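Protein CsuE (Acinetobacter baumannii, PDB 6FJY) forms the adhesive tip subunit of archaic chaperone-usher Csu pili and probably mediates surface attachment during biofilm formation. Local coordinates at residues Gly32-Gly37 / Asp101-Phe106; Thr46-Arg51 / Val129-Ser134. All blocks are in the same frame, centred on the assembly; numbering follows the deposited sequence.

Contact 1. Residues Gly32-Gly37 / Asp101-Phe106; sequences GLSCTG and DGNLPF
Ser-34 and Asn-103 face each other across a short antiparallel pairing as a non-hydrogen-bonded pair, with both side chains on the same side of the sheet. The Ser-34 side chain starts against the backbone of the partner: CB lies 3.4 Å from Asp-101 O. Ser-34 OG is anti to the carbonyl carbon (chi1 -74°), which swings it over the start of the strand 103-106, 3.3 Å from Asn-103 CA. At the tip, Ser-34 OG and Asn-103 OD1 are modelled only 2.3 Å apart; a hydrogen bond is likely, but that length is doubtful. The pairing belongs to a chain corner in the Ig-like sandwich: strand 24-31 runs beside strand 103-110, then the chain turns at Gly-32 and strand 33-35 goes on to pair with strand 2-4, tied to it by the disulfide from Cys-35 to Cys-2. Two backbone bonds flank the serine, Leu-104 N to Leu-33 O at 3.0 Å and Cys-35 N to Gly-102 O at 2.8 Å. Gly-102, at positive phi, brings its CA to 3.2 Å from Cys-35 O in a CA-H...O contact. On the side away from Ser-34 and Asn-103, Leu-33 CB and Leu-104 CB meet at 4.3 Å.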
ATOM      1  N   GLY D  32      19.115  17.605  -0.860  1.00 71.39           N
ATOM      2  CA  GLY D  32      20.555  17.426  -0.820  1.00 55.54           C
ATOM      3  C   GLY D  32      21.251  18.409   0.107  1.00 67.91           C
ATOM      4  O   GLY D  32      22.337  18.112   0.614  1.00 53.25           O
ATOM      5  N   LEU D  33      20.642  19.569   0.331  1.00 62.67           N
ATOM      6  CA  LEU D  33      21.135  20.538   1.299  1.00 65.27           C
ATOM      7  C   LEU D  33      20.408  20.355   2.633  1.00 67.11           C
ATOM      8  O   LEU D  33      19.233  19.984   2.683  1.00 71.05           O
ATOM      9  CB  LEU D  33      20.955  21.968   0.781  1.00 59.88           C
ATOM     10  CG  LEU D  33      21.854  23.110   1.275  1.00 68.17           C
ATOM     11  CD1 LEU D  33      21.200  23.886   2.390  1.00 75.99           C
ATOM     12  CD2 LEU D  33      23.213  22.598   1.724  1.00 66.72           C
ATOM     13  N   SER D  34      21.140  20.591   3.716  1.00 62.92           N
ATOM     14  CA  SER D  34      20.617  20.529   5.069  1.00 65.08           C
ATOM     15  C   SER D  34      21.429  21.474   5.940  1.00 68.04           C
ATOM     16  O   SER D  34      22.643  21.609   5.749  1.00 67.83           O
ATOM     17  CB  SER D  34      20.670  19.103   5.637  1.00 64.86           C
ATOM     18  OG  SER D  34      19.673  18.274   5.057  1.00 64.99           O
ATOM     19  N   CYS D  35      20.751  22.132   6.886  1.00 80.28           N
ATOM     20  CA  CYS D  35      21.386  23.077   7.800  1.00 72.83           C
ATOM     21  C   CYS D  35      20.777  22.934   9.189  1.00 74.42           C
ATOM     22  O   CYS D  35      19.556  23.025   9.346  1.00 61.31           O
ATOM     23  CB  CYS D  35      21.233  24.516   7.301  1.00 60.75           C
ATOM     24  SG  CYS D  35      22.070  24.898   5.761  1.00 50.28           S
ATOM     25  N   THR D  36      21.633  22.691  10.185  1.00 82.75           N
ATOM     26  CA  THR D  36      21.284  22.708  11.598  1.00 71.77           C
ATOM     27  C   THR D  36      22.104  23.785  12.303  1.00 69.61           C
ATOM     28  O   THR D  36      23.224  24.102  11.890  1.00 57.24           O
ATOM     29  CB  THR D  36      21.548  21.354  12.272  1.00 67.09           C
ATOM     30  OG1 THR D  36      22.938  21.026  12.154  1.00 57.72           O
ATOM     31  CG2 THR D  36      20.708  20.254  11.642  1.00 65.70           C
ATOM     32  N   GLY D  37      21.536  24.351  13.367  1.00 70.56           N
ATOM     33  CA  GLY D  37      22.180  25.458  14.052  1.00 72.13           C
ATOM     34  C   GLY D  37      22.093  26.798  13.350  1.00 69.72           C
ATOM     35  O   GLY D  37      22.867  27.709  13.671  1.00 51.57           O
ATOM     36  N   ASP D 101      16.967  17.233  11.162  1.00 78.32           N
ATOM     37  CA  ASP D 101      18.113  17.211  10.259  1.00 73.36           C
ATOM     38  C   ASP D 101      18.245  18.486   9.433  1.00 75.20           C
ATOM     39  O   ASP D 101      19.192  18.597   8.641  1.00 63.45           O
ATOM     40  CB  ASP D 101      18.034  15.999   9.327  1.00 76.76           C
ATOM     41  CG  ASP D 101      18.284  14.683  10.054  1.00 87.51           C
ATOM     42  OD1 ASP D 101      18.614  14.715  11.259  1.00 86.19           O
ATOM     43  OD2 ASP D 101      18.141  13.619   9.416  1.00 88.91           O
ATOM     44  N   GLY D 102      17.331  19.440   9.600  1.00 88.51           N
ATOM     45  CA  GLY D 102      17.403  20.701   8.879  1.00 83.48           C
ATOM     46  C   GLY D 102      17.378  20.537   7.377  1.00 71.60           C
ATOM     47  O   GLY D 102      18.090  21.254   6.664  1.00 56.01           O
ATOM     48  N   ASN D 103      16.568  19.610   6.878  1.00 72.62           N
ATOM     49  CA  ASN D 103      16.560  19.319   5.455  1.00 78.64           C
ATOM     50  C   ASN D 103      15.860  20.432   4.697  1.00 72.53           C
ATOM     51  O   ASN D 103      14.730  20.809   5.018  1.00 45.69           O
ATOM     52  CB  ASN D 103      15.875  17.982   5.184  1.00 83.76           C
ATOM     53  CG  ASN D 103      16.713  16.800   5.627  1.00 85.52           C
ATOM     54  OD1 ASN D 103      17.932  16.903   5.767  1.00 70.98           O
ATOM     55  ND2 ASN D 103      16.057  15.668   5.858  1.00101.14           N
ATOM     56  N   LEU D 104      16.535  20.972   3.702  1.00 58.56           N
ATOM     57  CA  LEU D 104      15.862  21.856   2.777  1.00 69.31           C
ATOM     58  C   LEU D 104      15.040  20.988   1.839  1.00 68.01           C
ATOM     59  O   LEU D 104      15.602  20.110   1.176  1.00 59.75           O
ATOM     60  CB  LEU D 104      16.854  22.701   2.003  1.00 74.84           C
ATOM     61  CG  LEU D 104      16.187  23.804   1.195  1.00 70.65           C
ATOM     62  CD1 LEU D 104      15.444  24.767   2.111  1.00 59.22           C
ATOM     63  CD2 LEU D 104      17.224  24.524   0.387  1.00 64.97           C
ATOM     64  N   PRO D 105      13.718  21.145   1.804  1.00 72.70           N
ATOM     65  CA  PRO D 105      12.888  20.215   1.038  1.00 63.36           C
ATOM     66  C   PRO D 105      12.645  20.665  -0.392  1.00 64.86           C
ATOM     67  O   PRO D 105      12.495  21.852  -0.692  1.00 58.38           O
ATOM     68  CB  PRO D 105      11.573  20.210   1.829  1.00 62.71           C
ATOM     69  CG  PRO D 105      11.496  21.583   2.385  1.00 64.77           C
ATOM     70  CD  PRO D 105      12.908  21.996   2.696  1.00 63.86           C
ATOM     71  N   PHE D 106      12.643  19.682  -1.279  1.00 73.77           N
ATOM     72  CA  PHE D 106      12.073  19.781  -2.610  1.00 65.55           C
ATOM     73  C   PHE D 106      10.833  18.896  -2.661  1.00 58.34           C
ATOM     74  O   PHE D 106      10.570  18.102  -1.751  1.00 53.09           O
ATOM     75  CB  PHE D 106      13.082  19.357  -3.687  1.00 60.97           C
ATOM     76  CG  PHE D 106      14.095  20.415  -4.054  1.00 75.42           C
ATOM     77  CD1 PHE D 106      14.254  21.559  -3.290  1.00 84.24           C
ATOM     78  CD2 PHE D 106      14.885  20.259  -5.182  1.00 76.17           C
ATOM     79  CE1 PHE D 106      15.190  22.522  -3.644  1.00 80.66           C
ATOM     80  CE2 PHE D 106      15.818  21.217  -5.540  1.00 84.41           C
ATOM     81  CZ  PHE D 106      15.972  22.350  -4.769  1.00 76.47           C
TER

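Contact 2. Residues Thr46-Arg51 / Val129-Ser134; sequences TYLKYR and VKWFYS
Antiparallel pairing of strands 47-54 and 119-136 builds part of one sheet of the Ig-like sandwich, and here Tyr-47, Lys-49 and Arg-51 form hydrogen-bonded pairs with Ser-134, Phe-132 and Lys-130. Six backbone bonds join the strands; that from Phe-132 N to Lys-49 O, 2.9 Å, runs almost straight on to the carbonyl (172° at the oxygen). On the face carrying Leu-48, Tyr-50, Trp-131 and Tyr-133, the packing is apolar. Trp-131 CE3 lies 3.7 Å from Tyr-50 CB and 4.1 Å from Leu-48 CD2, the leucine methyl arriving at the indole edge. Val-129 CG1 sits above one face of that indole, toward its rim, and also reaches Tyr-50 CB, at 3.6 Å. The ring of Tyr-50 meets the indole obliquely, while its hydroxyl is hydrogen-bonded to Asp-74 and the indole NE1 to Ser-169.

The other face, with Tyr-47, Phe-132 and Ser-134, also carries the charged chains. Lys-49 runs extended beyond CG, placing CE over one face of the Phe-132 ring, toward its rim, 4.0 Å from CD1; its NZ is too far for more than a weak attraction to that ring, and the same lysine makes a cation-pi contact with Trp-163. Arg-51 bends at chi3 (-55°), so that its guanidinium rests against the chain of Lys-130, whose CD lies over one face, and NH2 comes 3.6 Å from Phe-132 CZ. The two chains run side by side, their charged ends not in contact, and the salt bridge from Lys-130 NZ to Asp-168 probably eases any repulsion, leaving the aliphatic carbons to do the packing.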
ATOM      1  N   THR D  46      20.107  35.306   4.613  1.00 71.28           N
ATOM      2  CA  THR D  46      20.507  33.950   4.270  1.00 63.26           C
ATOM      3  C   THR D  46      20.690  33.905   2.760  1.00 68.99           C
ATOM      4  O   THR D  46      19.710  33.959   2.009  1.00 65.76           O
ATOM      5  CB  THR D  46      19.465  32.932   4.729  1.00 62.51           C
ATOM      6  OG1 THR D  46      19.174  33.126   6.122  1.00 55.43           O
ATOM      7  CG2 THR D  46      19.973  31.518   4.482  1.00 57.20           C
ATOM      8  N   TYR D  47      21.942  33.839   2.311  1.00 82.44           N
ATOM      9  CA  TYR D  47      22.210  33.727   0.887  1.00 74.50           C
ATOM     10  C   TYR D  47      22.150  32.268   0.478  1.00 75.64           C
ATOM     11  O   TYR D  47      22.742  31.404   1.135  1.00 57.72           O
ATOM     12  CB  TYR D  47      23.566  34.319   0.521  1.00 66.12           C
ATOM     13  CG  TYR D  47      23.695  35.799   0.768  1.00 63.38           C
ATOM     14  CD1 TYR D  47      23.248  36.726  -0.161  1.00 65.39           C
ATOM     15  CD2 TYR D  47      24.280  36.271   1.931  1.00 75.01           C
ATOM     16  CE1 TYR D  47      23.373  38.089   0.071  1.00 75.78           C
ATOM     17  CE2 TYR D  47      24.419  37.620   2.167  1.00 83.68           C
ATOM     18  CZ  TYR D  47      23.965  38.528   1.237  1.00 76.89           C
ATOM     19  OH  TYR D  47      24.106  39.868   1.492  1.00 71.13           O
ATOM     20  N   LEU D  48      21.419  31.999  -0.601  1.00 77.09           N
ATOM     21  CA  LEU D  48      21.323  30.651  -1.147  1.00 72.23           C
ATOM     22  C   LEU D  48      20.843  30.742  -2.585  1.00 74.29           C
ATOM     23  O   LEU D  48      19.749  31.254  -2.842  1.00 66.60           O
ATOM     24  CB  LEU D  48      20.378  29.789  -0.320  1.00 61.60           C
ATOM     25  CG  LEU D  48      20.519  28.276  -0.516  1.00 69.25           C
ATOM     26  CD1 LEU D  48      20.110  27.559   0.752  1.00 73.93           C
ATOM     27  CD2 LEU D  48      19.688  27.781  -1.690  1.00 74.47           C
ATOM     28  N   LYS D  49      21.666  30.261  -3.514  1.00 75.48           N
ATOM     29  CA  LYS D  49      21.251  29.969  -4.873  1.00 73.72           C
ATOM     30  C   LYS D  49      21.719  28.558  -5.209  1.00 81.69           C
ATOM     31  O   LYS D  49      22.695  28.059  -4.639  1.00 69.14           O
ATOM     32  CB  LYS D  49      21.804  30.995  -5.882  1.00 81.28           C
ATOM     33  CG  LYS D  49      23.163  30.673  -6.487  1.00 91.53           C
ATOM     34  CD  LYS D  49      23.603  31.762  -7.499  1.00 89.35           C
ATOM     35  CE  LYS D  49      24.912  31.393  -8.194  1.00 82.62           C
ATOM     36  NZ  LYS D  49      25.490  32.486  -9.035  1.00 86.11           N
ATOM     37  N   TYR D  50      20.987  27.893  -6.102  1.00 84.33           N
ATOM     38  CA  TYR D  50      21.311  26.525  -6.481  1.00 83.10           C
ATOM     39  C   TYR D  50      21.372  26.404  -7.996  1.00 81.42           C
ATOM     40  O   TYR D  50      20.909  27.276  -8.736  1.00 66.70           O
ATOM     41  CB  TYR D  50      20.309  25.499  -5.906  1.00 91.97           C
ATOM     42  CG  TYR D  50      18.879  25.590  -6.425  1.00 94.55           C
ATOM     43  CD1 TYR D  50      18.476  24.889  -7.559  1.00 85.87           C
ATOM     44  CD2 TYR D  50      17.927  26.351  -5.761  1.00 86.86           C
ATOM     45  CE1 TYR D  50      17.166  24.968  -8.028  1.00 87.22           C
ATOM     46  CE2 TYR D  50      16.626  26.428  -6.221  1.00 88.33           C
ATOM     47  CZ  TYR D  50      16.251  25.739  -7.350  1.00 84.78           C
ATOM     48  OH  TYR D  50      14.956  25.832  -7.789  1.00 87.13           O
ATOM     49  N   ARG D  51      21.979  25.305  -8.441  1.00 78.08           N
ATOM     50  CA  ARG D  51      22.120  25.002  -9.856  1.00 78.33           C
ATOM     51  C   ARG D  51      21.820  23.527 -10.043  1.00 82.66           C
ATOM     52  O   ARG D  51      22.493  22.678  -9.449  1.00 76.00           O
ATOM     53  CB  ARG D  51      23.530  25.337 -10.362  1.00 78.17           C
ATOM     54  CG  ARG D  51      23.740  25.057 -11.845  1.00 86.21           C
ATOM     55  CD  ARG D  51      25.231  24.954 -12.187  1.00 97.86           C
ATOM     56  NE  ARG D  51      25.975  26.138 -11.760  1.00106.82           N
ATOM     57  CZ  ARG D  51      27.296  26.278 -11.844  1.00105.70           C
ATOM     58  NH1 ARG D  51      28.055  25.311 -12.352  1.00 99.59           N
ATOM     59  NH2 ARG D  51      27.862  27.396 -11.419  1.00114.25           N
ATOM     60  N   VAL D 129      22.713  18.747  -7.584  1.00 70.15           N
ATOM     61  CA  VAL D 129      22.537  20.181  -7.411  1.00 80.67           C
ATOM     62  C   VAL D 129      23.828  20.780  -6.873  1.00 83.92           C
ATOM     63  O   VAL D 129      24.450  20.233  -5.954  1.00 72.30           O
ATOM     64  CB  VAL D 129      21.351  20.507  -6.475  1.00 70.83           C
ATOM     65  CG1 VAL D 129      21.161  22.007  -6.355  1.00 72.41           C
ATOM     66  CG2 VAL D 129      20.074  19.864  -6.990  1.00 61.87           C
ATOM     67  N   LYS D 130      24.229  21.902  -7.456  1.00 78.40           N
ATOM     68  CA  LYS D 130      25.312  22.713  -6.935  1.00 76.48           C
ATOM     69  C   LYS D 130      24.698  23.826  -6.101  1.00 75.27           C
ATOM     70  O   LYS D 130      23.864  24.592  -6.600  1.00 64.12           O
ATOM     71  CB  LYS D 130      26.176  23.282  -8.062  1.00 77.82           C
ATOM     72  CG  LYS D 130      27.482  23.915  -7.581  1.00 76.20           C
ATOM     73  CD  LYS D 130      28.399  24.257  -8.764  1.00 85.23           C
ATOM     74  CE  LYS D 130      28.840  23.017  -9.532  1.00 82.66           C
ATOM     75  NZ  LYS D 130      29.979  22.313  -8.863  1.00 93.72           N
ATOM     76  N   TRP D 131      25.105  23.900  -4.837  1.00 80.11           N
ATOM     77  CA  TRP D 131      24.600  24.869  -3.880  1.00 69.04           C
ATOM     78  C   TRP D 131      25.669  25.905  -3.567  1.00 80.35           C
ATOM     79  O   TRP D 131      26.849  25.572  -3.416  1.00 63.55           O
ATOM     80  CB  TRP D 131      24.170  24.183  -2.584  1.00 73.17           C
ATOM     81  CG  TRP D 131      23.286  23.001  -2.792  1.00 62.86           C
ATOM     82  CD1 TRP D 131      23.675  21.720  -3.027  1.00 61.56           C
ATOM     83  CD2 TRP D 131      21.858  22.993  -2.778  1.00 72.88           C
ATOM     84  NE1 TRP D 131      22.580  20.910  -3.164  1.00 67.01           N
ATOM     85  CE2 TRP D 131      21.447  21.667  -3.010  1.00 76.44           C
ATOM     86  CE3 TRP D 131      20.885  23.978  -2.580  1.00 71.36           C
ATOM     87  CZ2 TRP D 131      20.102  21.302  -3.060  1.00 75.78           C
ATOM     88  CZ3 TRP D 131      19.550  23.610  -2.626  1.00 62.35           C
ATOM     89  CH2 TRP D 131      19.173  22.288  -2.868  1.00 67.42           C
ATOM     90  N   PHE D 132      25.239  27.158  -3.466  1.00 88.93           N
ATOM     91  CA  PHE D 132      26.071  28.272  -3.029  1.00 72.41           C
ATOM     92  C   PHE D 132      25.315  28.926  -1.879  1.00 78.63           C
ATOM     93  O   PHE D 132      24.261  29.532  -2.094  1.00 69.40           O
ATOM     94  CB  PHE D 132      26.317  29.268  -4.169  1.00 80.35           C
ATOM     95  CG  PHE D 132      26.827  28.640  -5.449  1.00 84.05           C
ATOM     96  CD1 PHE D 132      25.966  27.971  -6.310  1.00 81.71           C
ATOM     97  CD2 PHE D 132      28.164  28.752  -5.804  1.00 85.61           C
ATOM     98  CE1 PHE D 132      26.435  27.403  -7.495  1.00 75.17           C
ATOM     99  CE2 PHE D 132      28.643  28.197  -6.988  1.00 95.76           C
ATOM    100  CZ  PHE D 132      27.778  27.522  -7.835  1.00 91.13           C
ATOM    101  N   TYR D 133      25.827  28.786  -0.654  1.00 85.01           N
ATOM    102  CA  TYR D 133      25.077  29.223   0.515  1.00 80.13           C
ATOM    103  C   TYR D 133      25.972  29.953   1.506  1.00 78.39           C
ATOM    104  O   TYR D 133      27.182  29.717   1.578  1.00 69.76           O
ATOM    105  CB  TYR D 133      24.388  28.043   1.226  1.00 72.40           C
ATOM    106  CG  TYR D 133      25.325  26.942   1.663  1.00 78.30           C
ATOM    107  CD1 TYR D 133      25.928  26.970   2.919  1.00 77.14           C
ATOM    108  CD2 TYR D 133      25.603  25.870   0.826  1.00 78.55           C
ATOM    109  CE1 TYR D 133      26.780  25.966   3.322  1.00 69.52           C
ATOM    110  CE2 TYR D 133      26.461  24.856   1.223  1.00 80.18           C
ATOM    111  CZ  TYR D 133      27.050  24.911   2.466  1.00 69.41           C
ATOM    112  OH  TYR D 133      27.904  23.903   2.853  1.00 71.95           O
ATOM    113  N   SER D 134      25.348  30.850   2.273  1.00 69.72           N
ATOM    114  CA  SER D 134      25.958  31.471   3.450  1.00 62.46           C
ATOM    115  C   SER D 134      24.842  31.693   4.464  1.00 75.55           C
ATOM    116  O   SER D 134      24.084  32.664   4.363  1.00 56.94           O
ATOM    117  CB  SER D 134      26.659  32.776   3.114  1.00 72.66           C
ATOM    118  OG  SER D 134      27.221  33.333   4.285  1.00 70.97           O
TER

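Overall arrangement
Contacts 1 and 2 interleave along the chain, in the order 32-37, 46-51, 101-106, 129-134, so neither is closed before the other begins. Strand 33-35 is followed by strand 47-54, and strand 103-110 by strand 119-136. Their centres lie about 12 Å apart on the same side of the chain's centre, and Trp-131 joins them: its indole packs against Leu-33, Leu-104 and Phe-106, while Leu-33 also touches Tyr-133. The two pairings therefore share one hydrophobic core in the N-terminal lobe of this Ig-like adhesin. No other chain of the assembly, which contains the CsuC chaperone, touches either contact.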